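Local coordinates for protein induced by osmotic stress (Scheffersomyces stipitis, PDB 5YWN) that probably reduces ketones, haloketones among them, to alcohols with NADPH as a member of the dihydroflavonol-4-reductase subfamily, at residues Tyr122-Leu135 with Val160-Arg172. The protein carries 1 engineered substitution. Residues are numbered along the deposited sequence; the frame is centred on the assembly and turned at random.
With NAP (NADP nicotinamide-adenine-dinucleotide phosphate), chain B.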
ATOM      1  N   TYR A 122      -4.161  -3.410  -9.210  1.00 19.87           N
ATOM      2  CA  TYR A 122      -4.915  -2.983  -8.085  1.00 18.33           C
ATOM      3  C   TYR A 122      -4.131  -3.206  -6.793  1.00 19.34           C
ATOM      4  O   TYR A 122      -3.658  -4.257  -6.557  1.00 18.79           O
ATOM      5  CB  TYR A 122      -6.241  -3.699  -8.021  1.00 18.35           C
ATOM      6  CG  TYR A 122      -7.013  -3.376  -6.800  1.00 20.87           C
ATOM      7  CD1 TYR A 122      -7.501  -2.117  -6.605  1.00 20.71           C
ATOM      8  CD2 TYR A 122      -7.188  -4.295  -5.814  1.00 21.00           C
ATOM      9  CE1 TYR A 122      -8.189  -1.788  -5.497  1.00 20.59           C
ATOM     10  CE2 TYR A 122      -7.871  -3.983  -4.694  1.00 19.17           C
ATOM     11  CZ  TYR A 122      -8.352  -2.710  -4.542  1.00 21.00           C
ATOM     12  OH  TYR A 122      -8.990  -2.363  -3.458  1.00 29.65           O
ATOM     13  N   THR A 123      -4.033  -2.184  -5.978  1.00 19.47           N
ATOM     14  CA  THR A 123      -3.364  -2.290  -4.709  1.00 19.27           C
ATOM     15  C   THR A 123      -4.365  -2.860  -3.661  1.00 18.11           C
ATOM     16  O   THR A 123      -5.184  -2.200  -3.177  1.00 19.03           O
ATOM     17  CB  THR A 123      -2.771  -0.960  -4.184  1.00 19.91           C
ATOM     18  OG1 THR A 123      -2.003  -0.302  -5.152  1.00 22.29           O
ATOM     19  CG2 THR A 123      -1.952  -1.184  -2.917  1.00 18.40           C
ATOM     20  N   SER A 124      -4.218  -4.123  -3.373  1.00 17.15           N
ATOM     21  CA  SER A 124      -5.041  -4.782  -2.402  1.00 22.26           C
ATOM     22  C   SER A 124      -4.315  -4.782  -1.060  1.00 23.07           C
ATOM     23  O   SER A 124      -3.675  -3.842  -0.741  1.00 20.87           O
ATOM     24  CB  SER A 124      -5.421  -6.184  -2.839  1.00 20.38           C
ATOM     25  OG  SER A 124      -6.496  -6.701  -2.158  1.00 21.39           O
ATOM     26  N   SER A 125      -4.515  -5.831  -0.286  1.00 19.03           N
ATOM     27  CA  SER A 125      -3.913  -6.014   0.999  1.00 19.55           C
ATOM     28  C   SER A 125      -4.008  -7.445   1.508  1.00 22.01           C
ATOM     29  O   SER A 125      -4.864  -8.165   1.134  1.00 20.29           O
ATOM     30  CB  SER A 125      -4.540  -5.073   2.013  1.00 21.18           C
ATOM     31  OG  SER A 125      -4.117  -5.328   3.285  1.00 24.17           O
ATOM     32  N   VAL A 126      -3.193  -7.766   2.484  1.00 19.59           N
ATOM     33  CA  VAL A 126      -3.288  -9.035   3.153  1.00 20.70           C
ATOM     34  C   VAL A 126      -4.660  -9.212   3.805  1.00 20.85           C
ATOM     35  O   VAL A 126      -5.082 -10.267   3.930  1.00 22.05           O
ATOM     36  CB  VAL A 126      -2.175  -9.268   4.190  1.00 26.65           C
ATOM     37  CG1 VAL A 126      -2.347  -8.402   5.401  1.00 19.27           C
ATOM     38  CG2 VAL A 126      -2.042 -10.735   4.507  1.00 24.02           C
ATOM     39  N   VAL A 127      -5.309  -8.125   4.161  1.00 16.88           N
ATOM     40  CA  VAL A 127      -6.612  -8.131   4.773  1.00 20.32           C
ATOM     41  C   VAL A 127      -7.695  -8.694   3.869  1.00 25.82           C
ATOM     42  O   VAL A 127      -8.689  -9.119   4.348  1.00 23.77           O
ATOM     43  CB  VAL A 127      -7.021  -6.804   5.412  1.00 19.91           C
ATOM     44  CG1 VAL A 127      -5.923  -6.297   6.316  1.00 25.86           C
ATOM     45  CG2 VAL A 127      -7.418  -5.783   4.379  1.00 22.73           C
ATOM     46  N   ALA A 128      -7.453  -8.670   2.578  1.00 19.02           N
ATOM     47  CA  ALA A 128      -8.277  -9.342   1.598  1.00 24.87           C
ATOM     48  C   ALA A 128      -8.232 -10.870   1.701  1.00 23.81           C
ATOM     49  O   ALA A 128      -9.093 -11.508   1.271  1.00 25.61           O
ATOM     50  CB  ALA A 128      -8.005  -8.867   0.185  1.00 18.32           C
ATOM     51  N   MET A 129      -7.168 -11.380   2.258  1.00 22.06           N
ATOM     52  CA  MET A 129      -6.863 -12.765   2.295  1.00 21.87           C
ATOM     53  C   MET A 129      -7.171 -13.476   3.596  1.00 26.54           C
ATOM     54  O   MET A 129      -7.036 -14.638   3.703  1.00 25.27           O
ATOM     55  CB  MET A 129      -5.399 -12.934   1.993  1.00 25.16           C
ATOM     56  CG  MET A 129      -4.895 -12.191   0.792  1.00 23.05           C
ATOM     57  SD  MET A 129      -3.144 -12.336   0.556  1.00 26.50           S
ATOM     58  CE  MET A 129      -3.051 -12.389  -1.187  1.00 23.98           C
ATOM     59  N   SER A 130      -7.576 -12.705   4.569  1.00 27.01           N
ATOM     60  CA  SER A 130      -7.624 -13.116   5.926  1.00 28.73           C
ATOM     61  C   SER A 130      -8.608 -12.369   6.792  1.00 28.71           C
ATOM     62  O   SER A 130      -9.208 -11.456   6.375  1.00 23.39           O
ATOM     63  CB  SER A 130      -6.261 -12.947   6.529  1.00 34.23           C
ATOM     64  OG  SER A 130      -6.067 -13.900   7.516  1.00 39.93           O
ATOM     65  N   VAL A 131      -8.662 -12.786   8.045  1.00 27.79           N
ATOM     66  CA  VAL A 131      -9.400 -12.137   9.094  1.00 28.72           C
ATOM     67  C   VAL A 131      -8.478 -11.854  10.247  1.00 29.97           C
ATOM     68  O   VAL A 131      -7.465 -12.464  10.378  1.00 31.01           O
ATOM     69  CB  VAL A 131     -10.571 -12.988   9.594  1.00 28.83           C
ATOM     70  CG1 VAL A 131     -11.591 -13.128   8.547  1.00 30.22           C
ATOM     71  CG2 VAL A 131     -10.095 -14.345  10.026  1.00 29.03           C
ATOM     72  N   PRO A 132      -8.839 -10.950  11.117  1.00 30.35           N
ATOM     73  CA  PRO A 132      -7.853 -10.402  12.017  1.00 32.33           C
ATOM     74  C   PRO A 132      -7.197 -11.442  12.894  1.00 35.64           C
ATOM     75  O   PRO A 132      -6.008 -11.514  12.904  1.00 34.61           O
ATOM     76  CB  PRO A 132      -8.682  -9.462  12.870  1.00 35.51           C
ATOM     77  CG  PRO A 132      -9.722  -9.012  11.972  1.00 29.09           C
ATOM     78  CD  PRO A 132     -10.071 -10.182  11.162  1.00 27.29           C
ATOM     79  N   GLU A 133      -7.968 -12.318  13.495  1.00 35.35           N
ATOM     80  CA  GLU A 133      -7.411 -13.335  14.349  1.00 35.06           C
ATOM     81  C   GLU A 133      -6.417 -14.276  13.644  1.00 39.78           C
ATOM     82  O   GLU A 133      -5.603 -14.857  14.279  1.00 42.72           O
ATOM     83  CB  GLU A 133      -8.510 -14.102  15.033  1.00 39.72           C
ATOM     84  CG  GLU A 133      -9.570 -14.697  14.114  1.00 43.20           C
ATOM     85  CD  GLU A 133     -10.642 -13.702  13.661  1.00 42.61           C
ATOM     86  OE1 GLU A 133     -10.342 -12.571  13.315  1.00 41.04           O
ATOM     87  OE2 GLU A 133     -11.800 -14.084  13.645  1.00 47.13           O
ATOM     88  N   GLU A 134      -6.551 -14.469  12.353  1.00 30.00           N
ATOM     89  CA  GLU A 134      -5.657 -15.260  11.554  1.00 30.00           C
ATOM     90  C   GLU A 134      -4.288 -14.716  11.342  1.00 30.00           C
ATOM     91  O   GLU A 134      -3.363 -15.464  11.269  1.00 30.00           O
ATOM     92  CB  GLU A 134      -6.248 -15.623  10.228  1.00 20.00           C
ATOM     93  CG  GLU A 134      -7.385 -16.580  10.348  1.00 20.00           C
ATOM     94  CD  GLU A 134      -8.038 -16.937   9.004  1.00 20.00           C
ATOM     95  OE1 GLU A 134      -7.486 -16.613   7.910  1.00 20.00           O
ATOM     96  OE2 GLU A 134      -9.114 -17.579   9.092  1.00 20.00           O
ATOM     97  N   LEU A 135      -4.173 -13.414  11.203  1.00 31.09           N
ATOM     98  CA  LEU A 135      -2.931 -12.797  10.848  1.00 32.70           C
ATOM     99  C   LEU A 135      -1.836 -13.020  11.863  1.00 35.12           C
ATOM    100  O   LEU A 135      -0.694 -13.009  11.541  1.00 37.69           O
ATOM    101  CB  LEU A 135      -3.097 -11.298  10.589  1.00 35.41           C
ATOM    102  CG  LEU A 135      -3.828 -10.877   9.334  1.00 33.90           C
ATOM    103  CD1 LEU A 135      -4.011  -9.409   9.251  1.00 29.42           C
ATOM    104  CD2 LEU A 135      -3.254 -11.400   8.061  1.00 29.22           C
ATOM    105  N   VAL A 160     -12.287  -0.993  11.606  1.00 24.29           N
ATOM    106  CA  VAL A 160     -11.279  -1.940  11.228  1.00 24.45           C
ATOM    107  C   VAL A 160     -11.803  -3.064  10.363  1.00 22.29           C
ATOM    108  O   VAL A 160     -11.244  -3.335   9.380  1.00 22.96           O
ATOM    109  CB  VAL A 160     -10.529  -2.499  12.457  1.00 34.68           C
ATOM    110  CG1 VAL A 160      -9.611  -3.625  12.099  1.00 27.14           C
ATOM    111  CG2 VAL A 160      -9.750  -1.413  13.146  1.00 30.42           C
ATOM    112  N   LEU A 161     -12.905  -3.671  10.760  1.00 24.35           N
ATOM    113  CA  LEU A 161     -13.562  -4.684   9.984  1.00 22.25           C
ATOM    114  C   LEU A 161     -14.036  -4.158   8.658  1.00 20.72           C
ATOM    115  O   LEU A 161     -13.967  -4.829   7.723  1.00 24.19           O
ATOM    116  CB  LEU A 161     -14.692  -5.319  10.726  1.00 25.95           C
ATOM    117  CG  LEU A 161     -14.358  -6.400  11.727  1.00 24.79           C
ATOM    118  CD1 LEU A 161     -15.541  -7.074  12.342  1.00 22.69           C
ATOM    119  CD2 LEU A 161     -13.301  -7.347  11.255  1.00 24.71           C
ATOM    120  N   ALA A 162     -14.475  -2.930   8.614  1.00 21.75           N
ATOM    121  CA  ALA A 162     -14.841  -2.300   7.403  1.00 22.02           C
ATOM    122  C   ALA A 162     -13.671  -2.195   6.428  1.00 21.23           C
ATOM    123  O   ALA A 162     -13.839  -2.457   5.318  1.00 20.97           O
ATOM    124  CB  ALA A 162     -15.430  -0.965   7.672  1.00 25.40           C
ATOM    125  N   TYR A 163     -12.488  -1.855   6.898  1.00 23.71           N
ATOM    126  CA  TYR A 163     -11.304  -1.813   6.046  1.00 20.56           C
ATOM    127  C   TYR A 163     -10.992  -3.173   5.495  1.00 20.32           C
ATOM    128  O   TYR A 163     -10.791  -3.292   4.363  1.00 21.27           O
ATOM    129  CB  TYR A 163     -10.080  -1.258   6.744  1.00 23.75           C
ATOM    130  CG  TYR A 163      -8.830  -1.276   5.911  1.00 23.77           C
ATOM    131  CD1 TYR A 163      -8.626  -0.367   4.928  1.00 21.54           C
ATOM    132  CD2 TYR A 163      -7.874  -2.223   6.109  1.00 25.35           C
ATOM    133  CE1 TYR A 163      -7.495  -0.392   4.169  1.00 22.43           C
ATOM    134  CE2 TYR A 163      -6.720  -2.243   5.368  1.00 22.74           C
ATOM    135  CZ  TYR A 163      -6.551  -1.335   4.385  1.00 22.68           C
ATOM    136  OH  TYR A 163      -5.450  -1.384   3.664  1.00 25.44           O
ATOM    137  N   PHE A 164     -11.067  -4.194   6.311  1.00 18.72           N
ATOM    138  CA  PHE A 164     -10.827  -5.542   5.882  1.00 20.70           C
ATOM    139  C   PHE A 164     -11.797  -5.923   4.779  1.00 21.26           C
ATOM    140  O   PHE A 164     -11.410  -6.418   3.793  1.00 23.49           O
ATOM    141  CB  PHE A 164     -11.065  -6.499   7.040  1.00 23.21           C
ATOM    142  CG  PHE A 164      -9.844  -6.928   7.759  1.00 24.16           C
ATOM    143  CD1 PHE A 164      -9.276  -6.134   8.689  1.00 24.97           C
ATOM    144  CD2 PHE A 164      -9.307  -8.154   7.539  1.00 22.31           C
ATOM    145  CE1 PHE A 164      -8.175  -6.539   9.366  1.00 24.98           C
ATOM    146  CE2 PHE A 164      -8.209  -8.563   8.208  1.00 22.76           C
ATOM    147  CZ  PHE A 164      -7.641  -7.757   9.125  1.00 24.72           C
ATOM    148  N   GLY A 165     -13.058  -5.635   4.971  1.00 20.67           N
ATOM    149  CA  GLY A 165     -14.057  -5.855   3.989  1.00 22.32           C
ATOM    150  C   GLY A 165     -13.865  -5.044   2.737  1.00 21.35           C
ATOM    151  O   GLY A 165     -13.992  -5.573   1.709  1.00 22.66           O
ATOM    152  N   SER A 166     -13.472  -3.800   2.878  1.00 19.65           N
ATOM    153  CA  SER A 166     -13.299  -2.923   1.758  1.00 24.76           C
ATOM    154  C   SER A 166     -12.284  -3.504   0.791  1.00 23.91           C
ATOM    155  O   SER A 166     -12.493  -3.460  -0.351  1.00 24.16           O
ATOM    156  CB  SER A 166     -12.856  -1.505   2.167  1.00 23.19           C
ATOM    157  OG  SER A 166     -11.558  -1.397   2.593  1.00 26.60           O
ATOM    158  N   LYS A 167     -11.205  -4.028   1.302  1.00 20.35           N
ATOM    159  CA  LYS A 167     -10.208  -4.633   0.479  1.00 20.58           C
ATOM    160  C   LYS A 167     -10.614  -5.950  -0.191  1.00 20.14           C
ATOM    161  O   LYS A 167     -10.446  -6.107  -1.337  1.00 20.79           O
ATOM    162  CB  LYS A 167      -8.867  -4.717   1.210  1.00 21.16           C
ATOM    163  CG  LYS A 167      -8.390  -3.479   1.892  1.00 22.13           C
ATOM    164  CD  LYS A 167      -8.199  -2.310   0.981  1.00 23.54           C
ATOM    165  CE  LYS A 167      -7.296  -2.636  -0.144  1.00 27.37           C
ATOM    166  NZ  LYS A 167      -6.917  -1.459  -0.923  1.00 28.31           N
ATOM    167  N   GLN A 168     -11.209  -6.844   0.563  1.00 21.42           N
ATOM    168  CA  GLN A 168     -11.634  -8.089   0.045  1.00 19.80           C
ATOM    169  C   GLN A 168     -12.651  -7.915  -1.071  1.00 19.97           C
ATOM    170  O   GLN A 168     -12.496  -8.484  -2.056  1.00 20.59           O
ATOM    171  CB  GLN A 168     -12.275  -8.909   1.157  1.00 23.33           C
ATOM    172  CG  GLN A 168     -12.734 -10.290   0.761  1.00 20.50           C
ATOM    173  CD  GLN A 168     -13.860 -10.873   1.609  1.00 28.99           C
ATOM    174  OE1 GLN A 168     -14.617 -11.665   1.137  1.00 27.52           O
ATOM    175  NE2 GLN A 168     -13.933 -10.492   2.851  1.00 22.81           N
ATOM    176  N   PHE A 169     -13.671  -7.121  -0.846  1.00 19.66           N
ATOM    177  CA  PHE A 169     -14.714  -6.860  -1.817  1.00 24.59           C
ATOM    178  C   PHE A 169     -14.329  -6.078  -3.082  1.00 21.02           C
ATOM    179  O   PHE A 169     -14.708  -6.423  -4.127  1.00 19.63           O
ATOM    180  CB  PHE A 169     -16.014  -6.405  -1.158  1.00 25.02           C
ATOM    181  CG  PHE A 169     -16.543  -7.407  -0.195  1.00 26.17           C
ATOM    182  CD1 PHE A 169     -17.049  -8.573  -0.630  1.00 29.86           C
ATOM    183  CD2 PHE A 169     -16.415  -7.221   1.130  1.00 25.93           C
ATOM    184  CE1 PHE A 169     -17.466  -9.537   0.256  1.00 34.45           C
ATOM    185  CE2 PHE A 169     -16.814  -8.175   2.023  1.00 25.47           C
ATOM    186  CZ  PHE A 169     -17.337  -9.329   1.586  1.00 28.40           C
ATOM    187  N   ALA A 170     -13.522  -5.072  -2.916  1.00 19.34           N
ATOM    188  CA  ALA A 170     -12.977  -4.389  -4.040  1.00 21.04           C
ATOM    189  C   ALA A 170     -12.132  -5.301  -4.901  1.00 20.42           C
ATOM    190  O   ALA A 170     -12.349  -5.334  -6.031  1.00 19.08           O
ATOM    191  CB  ALA A 170     -12.204  -3.197  -3.611  1.00 21.82           C
ATOM    192  N   GLU A 171     -11.243  -6.085  -4.318  1.00 18.86           N
ATOM    193  CA  GLU A 171     -10.431  -7.020  -5.067  1.00 17.40           C
ATOM    194  C   GLU A 171     -11.232  -8.103  -5.799  1.00 20.04           C
ATOM    195  O   GLU A 171     -10.994  -8.348  -6.924  1.00 23.24           O
ATOM    196  CB  GLU A 171      -9.299  -7.639  -4.248  1.00 17.76           C
ATOM    197  CG  GLU A 171      -8.218  -8.301  -5.104  1.00 23.22           C
ATOM    198  CD  GLU A 171      -7.258  -9.265  -4.426  1.00 21.22           C
ATOM    199  OE1 GLU A 171      -6.997  -9.177  -3.262  1.00 17.34           O
ATOM    200  OE2 GLU A 171      -6.775 -10.118  -5.128  1.00 22.46           O
ATOM    201  N   ARG A 172     -12.218  -8.666  -5.131  1.00 21.02           N
ATOM    202  CA  ARG A 172     -13.126  -9.601  -5.735  1.00 21.76           C
ATOM    203  C   ARG A 172     -13.863  -8.937  -6.919  1.00 21.60           C
ATOM    204  O   ARG A 172     -13.987  -9.496  -7.923  1.00 21.38           O
ATOM    205  CB  ARG A 172     -14.116 -10.121  -4.723  1.00 22.85           C
ATOM    206  CG  ARG A 172     -13.629 -11.177  -3.753  1.00 20.04           C
ATOM    207  CD  ARG A 172     -14.766 -11.594  -2.854  1.00 31.88           C
ATOM    208  NE  ARG A 172     -14.431 -12.394  -1.709  1.00 29.40           N
ATOM    209  CZ  ARG A 172     -14.128 -13.670  -1.741  1.00 28.73           C
ATOM    210  NH1 ARG A 172     -13.863 -14.301  -0.640  1.00 28.44           N
ATOM    211  NH2 ARG A 172     -14.102 -14.318  -2.851  1.00 26.54           N
TER
HETATM  212  PA  NAP B 401      -2.547   6.510   2.809  1.00 25.43           P
HETATM  213  O1A NAP B 401      -1.110   6.944   2.976  1.00 24.87           O
HETATM  214  O2A NAP B 401      -3.631   7.157   3.637  1.00 27.30           O
HETATM  215  O5B NAP B 401      -2.941   6.662   1.255  1.00 25.65           O
HETATM  216  C5B NAP B 401      -4.308   6.760   0.862  1.00 29.11           C
HETATM  217  C4B NAP B 401      -4.446   7.760  -0.280  1.00 27.40           C
HETATM  218  O4B NAP B 401      -5.641   7.495  -1.022  1.00 28.83           O
HETATM  219  C3B NAP B 401      -4.523   9.189   0.235  1.00 29.98           C
HETATM  220  O3B NAP B 401      -3.430   9.967  -0.264  1.00 31.97           O
HETATM  221  C2B NAP B 401      -5.845   9.746  -0.254  1.00 27.18           C
HETATM  222  O2B NAP B 401      -5.638  10.892  -1.075  1.00 28.78           O
HETATM  223  C1B NAP B 401      -6.512   8.630  -1.043  1.00 28.47           C
HETATM  224  N9A NAP B 401      -7.818   8.282  -0.429  1.00 30.58           N
HETATM  225  C8A NAP B 401      -7.992   7.744   0.794  1.00 30.14           C
HETATM  226  N7A NAP B 401      -9.312   7.550   1.049  1.00 29.22           N
HETATM  227  C5A NAP B 401     -10.004   7.968  -0.026  1.00 29.03           C
HETATM  228  C6A NAP B 401     -11.430   8.045  -0.418  1.00 29.78           C
HETATM  229  N6A NAP B 401     -12.410   7.623   0.418  1.00 32.69           N
HETATM  230  N1A NAP B 401     -11.721   8.552  -1.636  1.00 30.57           N
HETATM  231  C2A NAP B 401     -10.763   8.978  -2.483  1.00 28.67           C
HETATM  232  N3A NAP B 401      -9.452   8.935  -2.186  1.00 31.59           N
HETATM  233  C4A NAP B 401      -9.015   8.451  -0.998  1.00 29.16           C
HETATM  234  O3  NAP B 401      -2.621   4.917   3.036  1.00 26.76           O
HETATM  235  PN  NAP B 401      -1.381   3.976   2.629  1.00 24.11           P
HETATM  236  O1N NAP B 401      -0.866   3.305   3.880  1.00 25.88           O
HETATM  237  O2N NAP B 401      -0.440   4.780   1.763  1.00 20.65           O
HETATM  238  O5D NAP B 401      -2.078   2.854   1.707  1.00 26.85           O
HETATM  239  C5D NAP B 401      -1.942   2.898   0.288  1.00 28.39           C
HETATM  240  C4D NAP B 401      -2.737   1.761  -0.344  1.00 20.40           C
HETATM  241  O4D NAP B 401      -2.060   0.515  -0.145  1.00 23.84           O
HETATM  242  C3D NAP B 401      -4.126   1.638   0.265  1.00 26.34           C
HETATM  243  O3D NAP B 401      -5.134   1.890  -0.719  1.00 24.14           O
HETATM  244  C2D NAP B 401      -4.234   0.222   0.794  1.00 23.48           C
HETATM  245  O2D NAP B 401      -5.329  -0.466   0.180  1.00 26.51           O
HETATM  246  C1D NAP B 401      -2.915  -0.459   0.463  1.00 21.38           C
HETATM  247  N1N NAP B 401      -2.302  -0.991   1.684  1.00 21.83           N
HETATM  248  C2N NAP B 401      -1.445  -0.232   2.380  1.00 25.77           C
HETATM  249  C3N NAP B 401      -0.852  -0.718   3.541  1.00 24.14           C
HETATM  250  C7N NAP B 401       0.107   0.137   4.315  1.00 23.03           C
HETATM  251  O7N NAP B 401       0.423  -0.192   5.446  1.00 23.40           O
HETATM  252  N7N NAP B 401       0.590   1.240   3.744  1.00 27.07           N
HETATM  253  C4N NAP B 401      -1.156  -1.999   3.977  1.00 21.46           C
HETATM  254  C5N NAP B 401      -2.047  -2.764   3.238  1.00 21.80           C
HETATM  255  C6N NAP B 401      -2.611  -2.231   2.085  1.00 21.03           C
HETATM  256  P2B NAP B 401      -5.601  12.365  -0.428  1.00 30.98           P
HETATM  257  O1X NAP B 401      -6.041  13.269  -1.556  1.00 32.07           O
HETATM  258  O2X NAP B 401      -6.575  12.283   0.721  1.00 27.07           O
HETATM  259  O3X NAP B 401      -4.160  12.544  -0.013  1.00 27.27           O
HETATM  260  O   HOH W   1     -11.810  -9.108   4.451  1.00 26.57           O
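Val127 and Phe164 meet in a buried contact at the cofactor pocket, where the loop leaving strand 119-123 packs along helix 159-181. The Phe164 ring is held between two aliphatic groups: Val127 CB lies over one face, 3.5 Å from the ring centroid, and Pro132 CG over the opposite face at 4.0 Å, both CH-pi contacts, while Leu135 CD1 and the carbonyl oxygen of Ser130 approach the edge. Without the ring, as with an alanine here, Val127 and Pro132 would probably face each other across a gap and the loop would be freer to shift against the helix. With CG1 anti to the carbonyl carbon (chi1 -50°), Val127 CG2 falls between the backbone N and that carbon and reaches Lys167 CG at 3.5 Å and Tyr163 CE2.

The arrangement illustrates how an extended short-chain dehydrogenase/reductase, built on a Rossmann fold, brings a serine just past the end of the strand beside the Tyr-x-x-x-Lys helix: Ser125, Tyr163 and Lys167 match the Ser-Tyr-Lys set of this family, and all three line the NADP pocket. Ser125 OG accepts from Val127 N in an ST turn and also lies 3.3 Å from C5N of the nicotinamide ring. The Lys167 chain bends at chi2 and chi3 (-60° and -55°), bringing its amine toward the Thr123 carbonyl and the nicotinamide ribose, although the exact place of NZ is doubtful.

Farther along the helix, Ser124 OG donates to Glu171 OE1 at 2.8 Å, arriving from above the carboxylate plane. Asn191 also donates to OE1, and Arg258 forms a salt bridge with OE2, which would probably favour the ionised carboxylate. Ala128 CB nestles against Gln168 CA at 3.7 Å, and a water bridges Val127 O to Gln168 NE2.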